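Local coordinates for HTH-type transcriptional repressor Rv2887 (Mycobacterium tuberculosis, PDB 5HSM), which represses the methyltransferase gene htm (Rv0560c) by binding its promoter, represses at least five other genes, and binds salicylate, para-aminosalicylic acid and gemfibrozil, at residues Pro57-Leu62 against Lys125-Val130. Numbering follows the deposited sequence.
Sequences PEFVCL and KRAEAV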
ATOM      1  N   PRO A  57       9.379  -0.040   8.246  1.00 29.61           N
ATOM      2  CA  PRO A  57       9.411  -1.511   8.182  1.00 26.32           C
ATOM      3  C   PRO A  57       9.952  -2.182   9.457  1.00 28.84           C
ATOM      4  O   PRO A  57       9.483  -3.262   9.863  1.00 28.62           O
ATOM      5  CB  PRO A  57      10.341  -1.783   6.997  1.00 31.28           C
ATOM      6  CG  PRO A  57      10.259  -0.549   6.160  1.00 42.79           C
ATOM      7  CD  PRO A  57      10.143   0.567   7.135  1.00 37.68           C
ATOM      8  N   GLU A  58      10.931  -1.546  10.093  1.00 30.80           N
ATOM      9  CA  GLU A  58      11.437  -2.032  11.375  1.00 26.98           C
ATOM     10  C   GLU A  58      10.345  -2.041  12.427  1.00 26.72           C
ATOM     11  O   GLU A  58      10.201  -3.015  13.177  1.00 28.45           O
ATOM     12  CB  GLU A  58      12.626  -1.174  11.848  1.00 24.12           C
ATOM     13  CG  GLU A  58      13.886  -1.467  11.058  1.00 28.60           C
ATOM     14  CD  GLU A  58      14.972  -0.409  11.228  1.00 47.93           C
ATOM     15  OE1 GLU A  58      14.789   0.534  12.029  1.00 32.55           O
ATOM     16  OE2 GLU A  58      16.010  -0.533  10.541  1.00 40.04           O
ATOM     17  N   PHE A  59       9.568  -0.961  12.489  1.00 26.36           N
ATOM     18  CA  PHE A  59       8.451  -0.924  13.420  1.00 25.00           C
ATOM     19  C   PHE A  59       7.422  -2.024  13.131  1.00 27.91           C
ATOM     20  O   PHE A  59       6.946  -2.688  14.046  1.00 26.63           O
ATOM     21  CB  PHE A  59       7.750   0.426  13.396  1.00 27.09           C
ATOM     22  CG  PHE A  59       6.474   0.423  14.168  1.00 26.54           C
ATOM     23  CD1 PHE A  59       6.488   0.221  15.543  1.00 33.75           C
ATOM     24  CD2 PHE A  59       5.261   0.574  13.527  1.00 26.89           C
ATOM     25  CE1 PHE A  59       5.302   0.190  16.263  1.00 33.54           C
ATOM     26  CE2 PHE A  59       4.072   0.545  14.233  1.00 31.19           C
ATOM     27  CZ  PHE A  59       4.093   0.359  15.606  1.00 38.23           C
ATOM     28  N   VAL A  60       7.074  -2.209  11.865  1.00 25.44           N
ATOM     29  CA  VAL A  60       6.114  -3.258  11.497  1.00 26.81           C
ATOM     30  C   VAL A  60       6.598  -4.645  11.968  1.00 27.84           C
ATOM     31  O   VAL A  60       5.837  -5.413  12.592  1.00 28.10           O
ATOM     32  CB  VAL A  60       5.859  -3.242   9.981  1.00 24.39           C
ATOM     33  CG1 VAL A  60       5.050  -4.453   9.548  1.00 31.76           C
ATOM     34  CG2 VAL A  60       5.118  -1.948   9.591  1.00 25.10           C
ATOM     35  N   CYS A  61       7.869  -4.949  11.707  1.00 26.76           N
ATOM     36  CA  CYS A  61       8.471  -6.199  12.182  1.00 24.76           C
ATOM     37  C   CYS A  61       8.416  -6.330  13.710  1.00 28.58           C
ATOM     38  O   CYS A  61       7.966  -7.344  14.252  1.00 25.42           O
ATOM     39  CB  CYS A  61       9.923  -6.302  11.709  1.00 27.29           C
ATOM     40  SG  CYS A  61      10.815  -7.766  12.296  1.00 32.01           S
ATOM     41  N   LEU A  62       8.903  -5.298  14.397  1.00 26.83           N
ATOM     42  CA  LEU A  62       8.842  -5.217  15.858  1.00 26.47           C
ATOM     43  C   LEU A  62       7.438  -5.504  16.419  1.00 35.20           C
ATOM     44  O   LEU A  62       7.271  -6.296  17.352  1.00 30.51           O
ATOM     45  CB  LEU A  62       9.318  -3.824  16.293  1.00 29.23           C
ATOM     46  CG  LEU A  62       9.752  -3.554  17.731  1.00 42.10           C
ATOM     47  CD1 LEU A  62      10.954  -4.410  18.095  1.00 38.24           C
ATOM     48  CD2 LEU A  62      10.085  -2.078  17.886  1.00 35.57           C
ATOM     49  N   LYS A 125       6.281  -1.035  22.535  1.00 32.24           N
ATOM     50  CA  LYS A 125       5.150  -0.309  23.107  1.00 33.75           C
ATOM     51  C   LYS A 125       5.305   1.213  22.963  1.00 27.79           C
ATOM     52  O   LYS A 125       4.333   1.899  22.597  1.00 32.18           O
ATOM     53  CB  LYS A 125       4.912  -0.725  24.566  1.00 38.47           C
ATOM     54  CG  LYS A 125       4.153  -2.063  24.652  1.00 48.12           C
ATOM     55  CD  LYS A 125       3.427  -2.359  23.307  1.00 75.72           C
ATOM     56  CE  LYS A 125       2.153  -3.213  23.406  1.00 68.18           C
ATOM     57  NZ  LYS A 125       0.907  -2.444  23.701  1.00 69.57           N
ATOM     58  N   ARG A 126       6.509   1.740  23.199  1.00 28.67           N
ATOM     59  CA  ARG A 126       6.728   3.173  23.010  1.00 32.18           C
ATOM     60  C   ARG A 126       6.427   3.599  21.563  1.00 28.99           C
ATOM     61  O   ARG A 126       5.811   4.648  21.312  1.00 31.79           O
ATOM     62  CB  ARG A 126       8.163   3.557  23.375  1.00 45.61           C
ATOM     63  CG  ARG A 126       8.253   4.709  24.365  1.00 76.04           C
ATOM     64  CD  ARG A 126       8.461   4.219  25.798  1.00 85.79           C
ATOM     65  NE  ARG A 126       9.799   3.662  26.017  1.00 97.88           N
ATOM     66  CZ  ARG A 126      10.232   3.167  27.177  1.00 91.08           C
ATOM     67  NH1 ARG A 126       9.441   3.154  28.243  1.00 94.08           N
ATOM     68  NH2 ARG A 126      11.463   2.684  27.273  1.00 86.17           N
ATOM     69  N   ALA A 127       6.856   2.766  20.621  1.00 33.68           N
ATOM     70  CA  ALA A 127       6.680   3.052  19.199  1.00 28.85           C
ATOM     71  C   ALA A 127       5.206   3.022  18.809  1.00 27.53           C
ATOM     72  O   ALA A 127       4.728   3.872  18.039  1.00 24.54           O
ATOM     73  CB  ALA A 127       7.483   2.073  18.366  1.00 31.53           C
ATOM     74  N   GLU A 128       4.468   2.039  19.323  1.00 27.47           N
ATOM     75  CA  GLU A 128       3.042   2.002  19.021  1.00 33.11           C
ATOM     76  C   GLU A 128       2.402   3.301  19.509  1.00 24.62           C
ATOM     77  O   GLU A 128       1.576   3.901  18.809  1.00 30.35           O
ATOM     78  CB  GLU A 128       2.360   0.777  19.655  1.00 29.99           C
ATOM     79  CG  GLU A 128       0.836   0.791  19.553  1.00 38.57           C
ATOM     80  CD  GLU A 128       0.291   0.638  18.128  1.00 46.85           C
ATOM     81  OE1 GLU A 128      -0.939   0.794  17.969  1.00 43.90           O
ATOM     82  OE2 GLU A 128       1.060   0.360  17.176  1.00 38.87           O
ATOM     83  N   ALA A 129       2.811   3.748  20.693  1.00 26.75           N
ATOM     84  CA  ALA A 129       2.284   5.007  21.211  1.00 29.03           C
ATOM     85  C   ALA A 129       2.573   6.210  20.294  1.00 28.58           C
ATOM     86  O   ALA A 129       1.662   7.013  20.000  1.00 25.38           O
ATOM     87  CB  ALA A 129       2.842   5.266  22.614  1.00 37.87           C
ATOM     88  N   VAL A 130       3.816   6.354  19.831  1.00 25.11           N
ATOM     89  CA  VAL A 130       4.095   7.513  18.964  1.00 25.07           C
ATOM     90  C   VAL A 130       3.363   7.404  17.611  1.00 21.53           C
ATOM     91  O   VAL A 130       3.002   8.420  17.018  1.00 22.93           O
ATOM     92  CB  VAL A 130       5.618   7.739  18.714  1.00 29.39           C
ATOM     93  CG1 VAL A 130       6.410   7.641  20.032  1.00 28.19           C
ATOM     94  CG2 VAL A 130       6.157   6.799  17.660  1.00 31.95           C
TER
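Phe59 meets Ala127 and Glu128 where helix 56-67 passes helix 118-139, and its ring makes every close side-chain contact between residues 57-62 and 125-130. The nearest pair of CA atoms is at the same place, those of Phe59 and Ala127, 7.2 Å apart. Phe59 reaches across because its CG stands anti to the backbone N (chi1 171°), which carries the ring out from its own helix. Two ring atoms meet the alanine methyl: CD1 lies 3.5 Å from Ala127 CB and CE1 3.6 Å from that same atom, an approach oblique to the ring. CE1 also comes within 3.7 Å of Glu128 N, so the aromatic group rests against backbone as well as side chain.

At the far end of the ring, Phe59 CZ lies 3.4 Å from Glu128 OE2. This oxygen sits in the ring plane at the edge, and the carboxylate is turned only 18° from the ring. Such an edge approach sets the oxygen against the electropositive rim of the aromatic group. A bend at chi2 (68°) swings the carboxylate in beside the ring. Salt bridges from OE2 to Arg63 NE and from OE1 to Arg132 NH1 engage it, although OE1 also lies near the carboxylate of Asp27 of the second subunit, and because Arg63 binds salicylate, Glu128 probably belongs to the second shell of that site. Further along, Leu62 also points toward helix 118-139, but its nearest approach is CD2 to Ala127 CB, 4.9 Å, and it packs instead on Leu123 and Ala124, earlier in that helix.

The buried contact thus joins the winged helix-turn-helix region to a long helix of this MarR-family dimer. Leu49 of helix 29-49 touches both Phe59 and Ala127, Cys61 packs on helix 84-96, and Ala25 of the second subunit lies against Phe59.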